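Local coordinates for protein probable acetyltransferase (PDB 1NSL) that probably transfers an acetyl group to protein N-termini, perhaps those of ribosomal proteins, as a homohexameric or dimeric GNAT-fold N-acetyltransferase, at residues C[83-97]-C[118-132]. Residues are numbered along the deposited sequence; the frame is centred on the assembly and turned at random.
Sequences ISLHNLDQVNRKAEI and LITYAFEELELNRVA
The beta-alpha-beta unit of the GNAT fold, strand 94-101, helix 110-124 and strand 130-136, closes here: the two strands run parallel, Glu96 pairing with Ala132, and the helix packs over the sheet. The axis of its 118-124 part passes 10.4 Å from that of 83-89, at 33°. Four backbone bonds document the strand pairing. Arg93 O accepts from both Asn129 N and Arg130 N, the first donor lying in the carbonyl plane and the second tilted from it; Ala95 O takes Ala132 N at 2.9 Å, and Ala132 O receives Ile97 N at 2.8 Å. A further link, from Ala95 N to Arg130 O, is weak. On the face carrying Lys94 and Arg130, the two aliphatic chains lie alongside and point the same way, CB to CB at 3.6 Å. Arg130 NH1 forms a salt bridge with Glu154 and also bonds to Arg158 O of a second subunit, which places this face at an assembly interface.

On the opposite face, which carries Ala95 and Val131, Leu128 of the loop leading into strand 130-136 lays CD1 against Ala95 CB at 3.4 Å. With CG anti to its carbonyl carbon (chi1 -60°), the branch is carried over the 93-95 backbone, where CD1 also meets Lys94 C. An alanine in place of Leu128 would probably open a gap beside Ala95 CB, where CD1 now packs. Farther along, Leu85 CD2 reaches Leu126 CD1 tip to tip at 3.9 Å, tying the hairpin strand 78-89 to the loop after the helix. From the helix, Leu118 makes most of the contact: its CD2 meets CG1 and CD1 of Ile83 tip to tip, and Met2 of a third subunit packs on this leucine too. Ile97 CD1 lies 3.7 Å from Leu118 CG and also touches Val131 CG1.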
ATOM      1  N   ILE C  83      -7.243 -26.734   5.898  1.00 31.93           N
ATOM      2  CA  ILE C  83      -6.417 -27.438   4.910  1.00 32.41           C
ATOM      3  C   ILE C  83      -5.810 -26.375   4.134  1.00 32.04           C
ATOM      4  O   ILE C  83      -6.315 -25.255   4.132  1.00 32.58           O
ATOM      5  CB  ILE C  83      -7.187 -28.296   3.981  1.00 33.15           C
ATOM      6  CG1 ILE C  83      -6.242 -28.963   3.020  1.00 34.03           C
ATOM      7  CG2 ILE C  83      -8.092 -27.491   3.138  1.00 33.92           C
ATOM      8  CD1 ILE C  83      -6.962 -30.193   2.383  1.00 38.29           C
ATOM      9  N   SER C  84      -4.748 -26.706   3.436  1.00 31.33           N
ATOM     10  CA  SER C  84      -3.977 -25.647   2.860  1.00 29.96           C
ATOM     11  C   SER C  84      -3.086 -26.096   1.738  1.00 30.00           C
ATOM     12  O   SER C  84      -2.521 -27.210   1.753  1.00 28.93           O
ATOM     13  CB  SER C  84      -3.123 -25.108   3.941  1.00 29.99           C
ATOM     14  OG  SER C  84      -1.997 -24.446   3.381  1.00 33.18           O
ATOM     15  N   LEU C  85      -2.967 -25.218   0.746  1.00 29.84           N
ATOM     16  CA  LEU C  85      -2.121 -25.500  -0.398  1.00 29.77           C
ATOM     17  C   LEU C  85      -1.271 -24.283  -0.461  1.00 29.31           C
ATOM     18  O   LEU C  85      -1.802 -23.213  -0.653  1.00 29.70           O
ATOM     19  CB  LEU C  85      -2.946 -25.603  -1.662  1.00 29.41           C
ATOM     20  CG  LEU C  85      -2.094 -25.625  -2.915  1.00 28.91           C
ATOM     21  CD1 LEU C  85      -1.675 -26.967  -3.139  1.00 27.71           C
ATOM     22  CD2 LEU C  85      -2.922 -25.186  -4.094  1.00 32.61           C
ATOM     23  N   HIS C  86       0.039 -24.448  -0.306  1.00 29.16           N
ATOM     24  CA  HIS C  86       0.971 -23.343  -0.211  1.00 28.90           C
ATOM     25  C   HIS C  86       2.251 -23.675  -0.945  1.00 29.13           C
ATOM     26  O   HIS C  86       2.336 -24.717  -1.494  1.00 29.55           O
ATOM     27  CB  HIS C  86       1.241 -23.024   1.250  1.00 28.74           C
ATOM     28  CG  HIS C  86       1.656 -24.204   2.057  1.00 29.76           C
ATOM     29  ND1 HIS C  86       2.976 -24.540   2.266  1.00 34.04           N
ATOM     30  CD2 HIS C  86       0.926 -25.144   2.692  1.00 33.91           C
ATOM     31  CE1 HIS C  86       3.044 -25.631   3.001  1.00 35.76           C
ATOM     32  NE2 HIS C  86       1.812 -26.041   3.246  1.00 37.48           N
ATOM     33  N   ASN C  87       3.249 -22.802  -0.919  1.00 30.04           N
ATOM     34  CA  ASN C  87       4.447 -22.927  -1.738  1.00 31.27           C
ATOM     35  C   ASN C  87       4.065 -23.185  -3.153  1.00 30.71           C
ATOM     36  O   ASN C  87       4.550 -24.115  -3.772  1.00 31.28           O
ATOM     37  CB  ASN C  87       5.375 -24.025  -1.275  1.00 32.70           C
ATOM     38  CG  ASN C  87       5.836 -23.819   0.149  1.00 38.78           C
ATOM     39  OD1 ASN C  87       5.372 -22.883   0.825  1.00 42.11           O
ATOM     40  ND2 ASN C  87       6.733 -24.702   0.637  1.00 42.79           N
ATOM     41  N   LEU C  88       3.188 -22.363  -3.675  1.00 29.96           N
ATOM     42  CA  LEU C  88       2.739 -22.579  -5.015  1.00 30.31           C
ATOM     43  C   LEU C  88       3.802 -22.078  -5.945  1.00 29.83           C
ATOM     44  O   LEU C  88       4.078 -20.907  -5.962  1.00 30.53           O
ATOM     45  CB  LEU C  88       1.487 -21.784  -5.227  1.00 30.62           C
ATOM     46  CG  LEU C  88       0.496 -22.213  -6.272  1.00 33.75           C
ATOM     47  CD1 LEU C  88      -0.795 -21.427  -5.936  1.00 36.56           C
ATOM     48  CD2 LEU C  88       1.005 -21.865  -7.661  1.00 35.59           C
ATOM     49  N   ASP C  89       4.398 -22.957  -6.731  1.00 29.31           N
ATOM     50  CA  ASP C  89       5.446 -22.584  -7.642  1.00 28.49           C
ATOM     51  C   ASP C  89       4.921 -22.907  -9.034  1.00 29.24           C
ATOM     52  O   ASP C  89       5.033 -24.044  -9.498  1.00 29.93           O
ATOM     53  CB  ASP C  89       6.644 -23.420  -7.271  1.00 27.68           C
ATOM     54  CG  ASP C  89       7.889 -23.074  -8.026  1.00 28.03           C
ATOM     55  OD1 ASP C  89       7.829 -22.386  -9.057  1.00 30.20           O
ATOM     56  OD2 ASP C  89       9.000 -23.502  -7.665  1.00 27.15           O
ATOM     57  N   GLN C  90       4.311 -21.915  -9.685  1.00 29.72           N
ATOM     58  CA  GLN C  90       3.731 -22.074 -11.025  1.00 30.23           C
ATOM     59  C   GLN C  90       4.771 -22.426 -12.052  1.00 29.86           C
ATOM     60  O   GLN C  90       4.487 -23.107 -13.024  1.00 30.63           O
ATOM     61  CB  GLN C  90       2.984 -20.812 -11.494  1.00 30.62           C
ATOM     62  CG  GLN C  90       1.460 -20.834 -11.296  1.00 33.31           C
ATOM     63  CD  GLN C  90       0.814 -22.100 -11.871  1.00 35.66           C
ATOM     64  OE1 GLN C  90       1.475 -22.894 -12.564  1.00 34.04           O
ATOM     65  NE2 GLN C  90      -0.468 -22.296 -11.574  1.00 36.61           N
ATOM     66  N   VAL C  91       5.995 -22.001 -11.840  1.00 29.70           N
ATOM     67  CA  VAL C  91       6.988 -22.309 -12.844  1.00 29.66           C
ATOM     68  C   VAL C  91       7.355 -23.750 -12.807  1.00 29.35           C
ATOM     69  O   VAL C  91       7.431 -24.390 -13.849  1.00 30.33           O
ATOM     70  CB  VAL C  91       8.279 -21.498 -12.721  1.00 29.68           C
ATOM     71  CG1 VAL C  91       9.066 -21.640 -14.011  1.00 28.57           C
ATOM     72  CG2 VAL C  91       7.953 -20.048 -12.445  1.00 30.16           C
ATOM     73  N   ASN C  92       7.614 -24.291 -11.634  1.00 28.74           N
ATOM     74  CA  ASN C  92       7.957 -25.707 -11.640  1.00 28.31           C
ATOM     75  C   ASN C  92       6.720 -26.574 -11.592  1.00 27.94           C
ATOM     76  O   ASN C  92       6.793 -27.792 -11.552  1.00 26.84           O
ATOM     77  CB  ASN C  92       8.932 -26.041 -10.523  1.00 29.08           C
ATOM     78  CG  ASN C  92      10.197 -25.231 -10.612  1.00 28.92           C
ATOM     79  OD1 ASN C  92      10.998 -25.365 -11.556  1.00 29.75           O
ATOM     80  ND2 ASN C  92      10.376 -24.365  -9.644  1.00 27.98           N
ATOM     81  N   ARG C  93       5.571 -25.917 -11.552  1.00 27.82           N
ATOM     82  CA  ARG C  93       4.343 -26.636 -11.642  1.00 28.39           C
ATOM     83  C   ARG C  93       4.065 -27.521 -10.437  1.00 28.55           C
ATOM     84  O   ARG C  93       3.495 -28.606 -10.583  1.00 28.12           O
ATOM     85  CB  ARG C  93       4.399 -27.485 -12.903  1.00 28.53           C
ATOM     86  CG  ARG C  93       4.442 -26.652 -14.188  1.00 29.54           C
ATOM     87  CD  ARG C  93       4.473 -27.459 -15.485  1.00 31.16           C
ATOM     88  NE  ARG C  93       4.179 -26.561 -16.598  1.00 36.08           N
ATOM     89  CZ  ARG C  93       3.987 -26.918 -17.865  1.00 35.77           C
ATOM     90  NH1 ARG C  93       3.743 -25.988 -18.781  1.00 36.70           N
ATOM     91  NH2 ARG C  93       4.058 -28.186 -18.222  1.00 35.21           N
ATOM     92  N   LYS C  94       4.412 -27.041  -9.246  1.00 28.69           N
ATOM     93  CA  LYS C  94       4.260 -27.868  -8.053  1.00 29.14           C
ATOM     94  C   LYS C  94       3.781 -27.098  -6.848  1.00 30.43           C
ATOM     95  O   LYS C  94       3.809 -25.867  -6.848  1.00 31.66           O
ATOM     96  CB  LYS C  94       5.612 -28.428  -7.686  1.00 28.69           C
ATOM     97  CG  LYS C  94       6.633 -27.401  -7.367  1.00 25.24           C
ATOM     98  CD  LYS C  94       7.916 -28.071  -6.863  1.00 22.45           C
ATOM     99  CE  LYS C  94       9.010 -27.021  -6.576  1.00 20.18           C
ATOM    100  NZ  LYS C  94      10.224 -27.712  -6.162  1.00 21.55           N
ATOM    101  N   ALA C  95       3.416 -27.787  -5.776  1.00 30.26           N
ATOM    102  CA  ALA C  95       2.930 -27.046  -4.600  1.00 30.65           C
ATOM    103  C   ALA C  95       2.957 -27.977  -3.396  1.00 30.80           C
ATOM    104  O   ALA C  95       3.167 -29.160  -3.579  1.00 32.85           O
ATOM    105  CB  ALA C  95       1.519 -26.574  -4.872  1.00 29.75           C
ATOM    106  N   GLU C  96       2.763 -27.495  -2.183  1.00 30.33           N
ATOM    107  CA  GLU C  96       2.566 -28.418  -1.058  1.00 31.69           C
ATOM    108  C   GLU C  96       1.205 -28.353  -0.322  1.00 32.18           C
ATOM    109  O   GLU C  96       0.497 -27.342  -0.407  1.00 33.35           O
ATOM    110  CB  GLU C  96       3.644 -28.223  -0.071  1.00 31.47           C
ATOM    111  CG  GLU C  96       4.930 -27.965  -0.793  1.00 35.26           C
ATOM    112  CD  GLU C  96       6.014 -27.617   0.171  1.00 37.19           C
ATOM    113  OE1 GLU C  96       5.774 -27.805   1.391  1.00 39.54           O
ATOM    114  OE2 GLU C  96       7.071 -27.159  -0.294  1.00 38.35           O
ATOM    115  N   ILE C  97       0.824 -29.450   0.353  1.00 31.73           N
ATOM    116  CA  ILE C  97      -0.409 -29.482   1.154  1.00 30.85           C
ATOM    117  C   ILE C  97      -0.186 -29.589   2.672  1.00 29.80           C
ATOM    118  O   ILE C  97       0.713 -30.257   3.128  1.00 28.65           O
ATOM    119  CB  ILE C  97      -1.345 -30.569   0.633  1.00 31.98           C
ATOM    120  CG1 ILE C  97      -1.912 -30.112  -0.726  1.00 31.82           C
ATOM    121  CG2 ILE C  97      -2.492 -30.928   1.639  1.00 29.40           C
ATOM    122  CD1 ILE C  97      -2.785 -31.137  -1.382  1.00 29.39           C
ATOM    123  N   LEU C 118      -8.719 -31.494  -2.849  1.00 29.13           N
ATOM    124  CA  LEU C 118      -7.669 -30.489  -3.049  1.00 28.66           C
ATOM    125  C   LEU C 118      -6.731 -30.871  -4.162  1.00 28.51           C
ATOM    126  O   LEU C 118      -6.310 -30.050  -4.952  1.00 27.58           O
ATOM    127  CB  LEU C 118      -6.879 -30.291  -1.777  1.00 28.14           C
ATOM    128  CG  LEU C 118      -5.910 -29.106  -1.766  1.00 31.12           C
ATOM    129  CD1 LEU C 118      -6.490 -27.967  -2.552  1.00 29.36           C
ATOM    130  CD2 LEU C 118      -5.567 -28.586  -0.307  1.00 29.75           C
ATOM    131  N   ILE C 119      -6.423 -32.153  -4.216  1.00 28.68           N
ATOM    132  CA  ILE C 119      -5.507 -32.651  -5.177  1.00 28.47           C
ATOM    133  C   ILE C 119      -6.186 -32.519  -6.513  1.00 30.14           C
ATOM    134  O   ILE C 119      -5.680 -31.820  -7.420  1.00 30.77           O
ATOM    135  CB  ILE C 119      -5.170 -34.074  -4.813  1.00 28.46           C
ATOM    136  CG1 ILE C 119      -4.317 -33.979  -3.550  1.00 27.76           C
ATOM    137  CG2 ILE C 119      -4.465 -34.816  -6.006  1.00 24.33           C
ATOM    138  CD1 ILE C 119      -3.996 -35.265  -2.914  1.00 27.08           C
ATOM    139  N   THR C 120      -7.361 -33.128  -6.626  1.00 30.06           N
ATOM    140  CA  THR C 120      -8.082 -33.032  -7.874  1.00 30.85           C
ATOM    141  C   THR C 120      -7.905 -31.615  -8.477  1.00 30.06           C
ATOM    142  O   THR C 120      -7.484 -31.450  -9.608  1.00 30.41           O
ATOM    143  CB  THR C 120      -9.595 -33.347  -7.659  1.00 31.94           C
ATOM    144  OG1 THR C 120      -9.798 -34.736  -7.319  1.00 32.41           O
ATOM    145  CG2 THR C 120     -10.377 -33.146  -8.989  1.00 30.75           C
ATOM    146  N   TYR C 121      -8.210 -30.617  -7.678  1.00 29.15           N
ATOM    147  CA  TYR C 121      -8.117 -29.245  -8.062  1.00 29.19           C
ATOM    148  C   TYR C 121      -6.707 -28.930  -8.445  1.00 29.10           C
ATOM    149  O   TYR C 121      -6.455 -28.232  -9.414  1.00 28.38           O
ATOM    150  CB  TYR C 121      -8.507 -28.365  -6.888  1.00 29.26           C
ATOM    151  CG  TYR C 121      -8.209 -26.914  -7.097  1.00 30.65           C
ATOM    152  CD1 TYR C 121      -9.036 -26.120  -7.892  1.00 30.01           C
ATOM    153  CD2 TYR C 121      -7.105 -26.313  -6.483  1.00 31.06           C
ATOM    154  CE1 TYR C 121      -8.772 -24.772  -8.076  1.00 29.47           C
ATOM    155  CE2 TYR C 121      -6.829 -24.958  -6.676  1.00 30.78           C
ATOM    156  CZ  TYR C 121      -7.665 -24.190  -7.472  1.00 30.60           C
ATOM    157  OH  TYR C 121      -7.395 -22.836  -7.659  1.00 30.31           O
ATOM    158  N   ALA C 122      -5.765 -29.444  -7.683  1.00 29.43           N
ATOM    159  CA  ALA C 122      -4.409 -29.075  -7.963  1.00 29.32           C
ATOM    160  C   ALA C 122      -4.056 -29.588  -9.325  1.00 30.58           C
ATOM    161  O   ALA C 122      -3.514 -28.839 -10.128  1.00 31.45           O
ATOM    162  CB  ALA C 122      -3.557 -29.645  -6.994  1.00 29.21           C
ATOM    163  N   PHE C 123      -4.388 -30.851  -9.617  1.00 31.27           N
ATOM    164  CA  PHE C 123      -4.019 -31.463 -10.897  1.00 30.57           C
ATOM    165  C   PHE C 123      -4.913 -31.120 -12.061  1.00 31.48           C
ATOM    166  O   PHE C 123      -4.490 -31.269 -13.212  1.00 33.02           O
ATOM    167  CB  PHE C 123      -4.000 -32.983 -10.800  1.00 30.08           C
ATOM    168  CG  PHE C 123      -2.870 -33.545  -9.984  1.00 29.56           C
ATOM    169  CD1 PHE C 123      -1.598 -32.994 -10.011  1.00 31.56           C
ATOM    170  CD2 PHE C 123      -3.070 -34.620  -9.179  1.00 25.62           C
ATOM    171  CE1 PHE C 123      -0.581 -33.532  -9.235  1.00 25.53           C
ATOM    172  CE2 PHE C 123      -2.063 -35.133  -8.447  1.00 21.52           C
ATOM    173  CZ  PHE C 123      -0.832 -34.598  -8.483  1.00 23.15           C
ATOM    174  N   GLU C 124      -6.154 -30.703 -11.845  1.00 31.48           N
ATOM    175  CA  GLU C 124      -7.025 -30.482 -13.027  1.00 31.16           C
ATOM    176  C   GLU C 124      -7.482 -29.050 -13.185  1.00 31.33           C
ATOM    177  O   GLU C 124      -8.489 -28.820 -13.816  1.00 31.75           O
ATOM    178  CB  GLU C 124      -8.303 -31.316 -12.924  1.00 30.79           C
ATOM    179  CG  GLU C 124      -8.279 -32.738 -13.464  1.00 31.45           C
ATOM    180  CD  GLU C 124      -9.548 -33.541 -13.096  1.00 33.25           C
ATOM    181  OE1 GLU C 124     -10.552 -32.976 -12.582  1.00 32.75           O
ATOM    182  OE2 GLU C 124      -9.558 -34.766 -13.308  1.00 34.61           O
ATOM    183  N   GLU C 125      -6.795 -28.087 -12.588  1.00 31.67           N
ATOM    184  CA  GLU C 125      -7.224 -26.690 -12.669  1.00 31.78           C
ATOM    185  C   GLU C 125      -6.020 -25.771 -12.585  1.00 31.39           C
ATOM    186  O   GLU C 125      -5.898 -24.831 -13.341  1.00 31.13           O
ATOM    187  CB  GLU C 125      -8.188 -26.364 -11.524  1.00 32.48           C
ATOM    188  CG  GLU C 125      -9.504 -27.128 -11.575  1.00 34.51           C
ATOM    189  CD  GLU C 125     -10.489 -26.534 -12.588  1.00 37.73           C
ATOM    190  OE1 GLU C 125     -10.584 -25.284 -12.676  1.00 39.55           O
ATOM    191  OE2 GLU C 125     -11.174 -27.307 -13.304  1.00 36.35           O
ATOM    192  N   LEU C 126      -5.139 -25.987 -11.623  1.00 31.36           N
ATOM    193  CA  LEU C 126      -3.942 -25.173 -11.632  1.00 31.66           C
ATOM    194  C   LEU C 126      -3.034 -25.924 -12.580  1.00 32.09           C
ATOM    195  O   LEU C 126      -1.982 -25.405 -13.006  1.00 32.16           O
ATOM    196  CB  LEU C 126      -3.327 -25.021 -10.263  1.00 30.67           C
ATOM    197  CG  LEU C 126      -4.315 -24.583  -9.204  1.00 29.62           C
ATOM    198  CD1 LEU C 126      -3.623 -24.466  -7.837  1.00 29.01           C
ATOM    199  CD2 LEU C 126      -4.960 -23.302  -9.588  1.00 29.16           C
ATOM    200  N   GLU C 127      -3.488 -27.139 -12.913  1.00 31.52           N
ATOM    201  CA  GLU C 127      -2.767 -28.033 -13.799  1.00 31.50           C
ATOM    202  C   GLU C 127      -1.343 -28.287 -13.355  1.00 30.99           C
ATOM    203  O   GLU C 127      -0.467 -28.377 -14.217  1.00 31.56           O
ATOM    204  CB  GLU C 127      -2.721 -27.441 -15.192  1.00 31.46           C
ATOM    205  CG  GLU C 127      -4.064 -27.524 -15.868  1.00 34.23           C
ATOM    206  CD  GLU C 127      -4.054 -26.910 -17.239  1.00 38.56           C
ATOM    207  OE1 GLU C 127      -3.096 -26.169 -17.589  1.00 38.43           O
ATOM    208  OE2 GLU C 127      -5.026 -27.175 -17.968  1.00 41.60           O
ATOM    209  N   LEU C 128      -1.112 -28.389 -12.045  1.00 29.40           N
ATOM    210  CA  LEU C 128       0.209 -28.650 -11.508  1.00 28.66           C
ATOM    211  C   LEU C 128       0.631 -30.030 -11.862  1.00 27.87           C
ATOM    212  O   LEU C 128      -0.200 -30.891 -12.134  1.00 26.57           O
ATOM    213  CB  LEU C 128       0.206 -28.632  -9.967  1.00 28.80           C
ATOM    214  CG  LEU C 128      -0.238 -27.305  -9.374  1.00 29.44           C
ATOM    215  CD1 LEU C 128       0.210 -27.219  -7.970  1.00 27.19           C
ATOM    216  CD2 LEU C 128       0.371 -26.197 -10.217  1.00 28.40           C
ATOM    217  N   ASN C 129       1.931 -30.265 -11.739  1.00 27.45           N
ATOM    218  CA  ASN C 129       2.483 -31.569 -12.038  1.00 27.04           C
ATOM    219  C   ASN C 129       2.821 -32.327 -10.765  1.00 26.69           C
ATOM    220  O   ASN C 129       2.683 -33.545 -10.671  1.00 27.33           O
ATOM    221  CB  ASN C 129       3.709 -31.432 -12.930  1.00 26.56           C
ATOM    222  CG  ASN C 129       4.271 -32.754 -13.332  1.00 26.78           C
ATOM    223  OD1 ASN C 129       5.378 -33.127 -12.918  1.00 27.25           O
ATOM    224  ND2 ASN C 129       3.515 -33.491 -14.141  1.00 25.64           N
ATOM    225  N   ARG C 130       3.204 -31.604  -9.748  1.00 25.74           N
ATOM    226  CA  ARG C 130       3.686 -32.275  -8.575  1.00 25.70           C
ATOM    227  C   ARG C 130       2.893 -31.787  -7.374  1.00 25.49           C
ATOM    228  O   ARG C 130       2.479 -30.671  -7.327  1.00 26.49           O
ATOM    229  CB  ARG C 130       5.177 -31.936  -8.468  1.00 25.34           C
ATOM    230  CG  ARG C 130       5.805 -32.155  -7.127  1.00 26.00           C
ATOM    231  CD  ARG C 130       7.301 -31.837  -7.044  1.00 25.80           C
ATOM    232  NE  ARG C 130       7.667 -31.749  -5.625  1.00 28.28           N
ATOM    233  CZ  ARG C 130       8.101 -32.774  -4.920  1.00 27.95           C
ATOM    234  NH1 ARG C 130       8.252 -33.946  -5.518  1.00 28.95           N
ATOM    235  NH2 ARG C 130       8.397 -32.637  -3.641  1.00 26.30           N
ATOM    236  N   VAL C 131       2.607 -32.609  -6.407  1.00 25.62           N
ATOM    237  CA  VAL C 131       2.028 -32.045  -5.202  1.00 26.40           C
ATOM    238  C   VAL C 131       2.740 -32.714  -4.047  1.00 27.66           C
ATOM    239  O   VAL C 131       2.982 -33.947  -4.106  1.00 28.65           O
ATOM    240  CB  VAL C 131       0.558 -32.278  -5.148  1.00 26.09           C
ATOM    241  CG1 VAL C 131       0.111 -32.323  -3.781  1.00 24.94           C
ATOM    242  CG2 VAL C 131      -0.119 -31.138  -5.857  1.00 26.58           C
ATOM    243  N   ALA C 132       3.167 -31.973  -3.027  1.00 27.14           N
ATOM    244  CA  ALA C 132       3.829 -32.712  -1.943  1.00 27.34           C
ATOM    245  C   ALA C 132       3.149 -32.533  -0.626  1.00 27.93           C
ATOM    246  O   ALA C 132       2.348 -31.605  -0.451  1.00 28.85           O
ATOM    247  CB  ALA C 132       5.274 -32.333  -1.829  1.00 26.33           C
TER